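Local structure of inositol 2-dehydrogenase/D-chiro-inositol 3-dehydrogenase (Lactobacillus casei, 4MIY) at residues M168-T173 with D210-T215. The protein oxidises myo-inositol and D-chiro-inositol to their keto derivatives, using NAD as the hydride acceptor. Numbering follows the deposited sequence.
Sequences MAITDT and DPQLAT
Gln212 reaches from its strand to the first turn of helix 168-185, where its terminal amide meets the methyl group of Ala169. Gln212 CB points toward the helix but is still 5.4 Å from Ala169 CB. CG lies anti to the carbonyl carbon (chi1 -61°) and the chain runs extended from there, spanning the gap. Gln212 CG comes to 4.9 Å from Ala169 CB and Gln212 CD to 3.9 Å from it. Gln212 NE2 makes the closest approach, 3.4 Å from Ala169 CB; the methyl lies over one face of the amide, displaced beyond CD. Gln212 OE1 turns toward Ile170 CD1, 4.3 Å away on the same side of the amide plane. Both partners are methyl carbons, which leaves van der Waals packing; the polar atoms bond to other groups, NE2 to His209 O and OE1 to Gln321 NE2 of helix 304-323. Gripped at both ends, the buried amide has its rotation fixed. Ile170 packs on the same helix 304-323 and on Ile194, while Leu213, on the other face of the strand, meets Val223 of a second subunit. This layering of helices on one face of a mixed sheet is characteristic of the C-terminal alpha/beta domain of Gfo/Idh/MocA oxidoreductases.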
loop_
_atom_site.group_PDB
_atom_site.type_symbol
_atom_site.label_atom_id
_atom_site.label_comp_id
_atom_site.label_asym_id
_atom_site.label_seq_id
_atom_site.Cartn_x
_atom_site.Cartn_y
_atom_site.Cartn_z
ATOM N N MET A 168 21.179 -8.706 -26.150
ATOM C CA MET A 168 21.428 -8.295 -24.787
ATOM C C MET A 168 20.182 -8.246 -23.919
ATOM O O MET A 168 20.278 -8.309 -22.732
ATOM C CB MET A 168 22.142 -6.965 -24.763
ATOM C CG MET A 168 23.611 -7.107 -25.108
ATOM S SD MET A 168 24.432 -5.659 -25.723
ATOM C CE MET A 168 24.474 -4.651 -24.313
ATOM N N ALA A 169 19.028 -8.175 -24.543
ATOM C CA ALA A 169 17.803 -8.312 -23.803
ATOM C C ALA A 169 17.776 -9.635 -23.092
ATOM O O ALA A 169 17.210 -9.753 -22.059
ATOM C CB ALA A 169 16.599 -8.179 -24.707
ATOM N N ILE A 170 18.399 -10.631 -23.691
ATOM C CA ILE A 170 18.568 -11.923 -23.045
ATOM C C ILE A 170 19.837 -11.948 -22.174
ATOM O O ILE A 170 19.772 -12.155 -21.012
ATOM C CB ILE A 170 18.624 -13.092 -24.071
ATOM C CG1 ILE A 170 17.458 -13.069 -25.041
ATOM C CG2 ILE A 170 18.702 -14.434 -23.380
ATOM C CD1 ILE A 170 16.125 -12.976 -24.439
ATOM N N THR A 171 20.975 -11.682 -22.769
ATOM C CA THR A 171 22.203 -11.974 -22.103
ATOM C C THR A 171 22.549 -11.021 -20.947
ATOM O O THR A 171 23.278 -11.395 -20.078
ATOM C CB THR A 171 23.389 -12.041 -23.106
ATOM O OG1 THR A 171 23.519 -10.797 -23.765
ATOM C CG2 THR A 171 23.168 -13.081 -24.092
ATOM N N ASP A 172 22.029 -9.811 -20.972
ATOM C CA ASP A 172 22.331 -8.838 -19.950
ATOM C C ASP A 172 21.163 -8.597 -18.972
ATOM O O ASP A 172 21.361 -8.263 -17.852
ATOM C CB ASP A 172 22.782 -7.515 -20.562
ATOM C CG ASP A 172 24.203 -7.570 -21.103
ATOM O OD1 ASP A 172 24.876 -8.584 -20.903
ATOM O OD2 ASP A 172 24.639 -6.609 -21.706
ATOM N N THR A 173 19.967 -8.806 -19.467
ATOM C CA THR A 173 18.766 -8.439 -18.766
ATOM C C THR A 173 17.972 -9.661 -18.284
ATOM O O THR A 173 17.958 -9.941 -17.130
ATOM C CB THR A 173 17.961 -7.464 -19.622
ATOM O OG1 THR A 173 18.767 -6.324 -19.910
ATOM C CG2 THR A 173 16.714 -7.001 -18.903
ATOM N N ASP A 210 11.670 -4.067 -28.209
ATOM C CA ASP A 210 11.273 -3.728 -26.867
ATOM C C ASP A 210 9.831 -3.270 -26.870
ATOM O O ASP A 210 9.471 -2.403 -27.588
ATOM C CB ASP A 210 12.157 -2.630 -26.328
ATOM C CG ASP A 210 12.036 -2.447 -24.820
ATOM O OD1 ASP A 210 12.156 -3.426 -24.100
ATOM O OD2 ASP A 210 11.847 -1.331 -24.414
ATOM N N PRO A 211 9.016 -3.865 -26.017
ATOM C CA PRO A 211 9.333 -4.869 -25.018
ATOM C C PRO A 211 9.455 -6.266 -25.552
ATOM O O PRO A 211 9.232 -6.463 -26.697
ATOM C CB PRO A 211 8.158 -4.748 -24.039
ATOM C CG PRO A 211 7.126 -4.237 -24.766
ATOM C CD PRO A 211 7.705 -3.301 -25.787
ATOM N N GLN A 212 9.825 -7.209 -24.703
ATOM C CA GLN A 212 9.850 -8.620 -25.043
ATOM C C GLN A 212 9.117 -9.409 -23.975
ATOM O O GLN A 212 9.173 -9.061 -22.822
ATOM C CB GLN A 212 11.273 -9.152 -25.214
ATOM C CG GLN A 212 12.009 -8.454 -26.306
ATOM C CD GLN A 212 13.333 -9.036 -26.657
ATOM O OE1 GLN A 212 13.575 -10.191 -26.494
ATOM N NE2 GLN A 212 14.189 -8.204 -27.165
ATOM N N LEU A 213 8.410 -10.435 -24.378
ATOM C CA LEU A 213 7.743 -11.304 -23.453
ATOM C C LEU A 213 8.416 -12.653 -23.491
ATOM O O LEU A 213 8.563 -13.210 -24.542
ATOM C CB LEU A 213 6.300 -11.447 -23.833
ATOM C CG LEU A 213 5.458 -10.166 -23.754
ATOM C CD1 LEU A 213 4.132 -10.356 -24.395
ATOM C CD2 LEU A 213 5.279 -9.746 -22.329
ATOM N N ALA A 214 8.848 -13.144 -22.334
ATOM C CA ALA A 214 9.488 -14.437 -22.222
ATOM C C ALA A 214 8.614 -15.388 -21.450
ATOM O O ALA A 214 8.220 -15.085 -20.360
ATOM C CB ALA A 214 10.825 -14.300 -21.544
ATOM N N THR A 215 8.293 -16.512 -22.051
ATOM C CA THR A 215 7.544 -17.547 -21.399
ATOM C C THR A 215 8.400 -18.793 -21.233
ATOM O O THR A 215 8.937 -19.303 -22.176
ATOM C CB THR A 215 6.267 -17.915 -22.151
ATOM O OG1 THR A 215 5.441 -16.766 -22.289
ATOM C CG2 THR A 215 5.519 -18.936 -21.431
#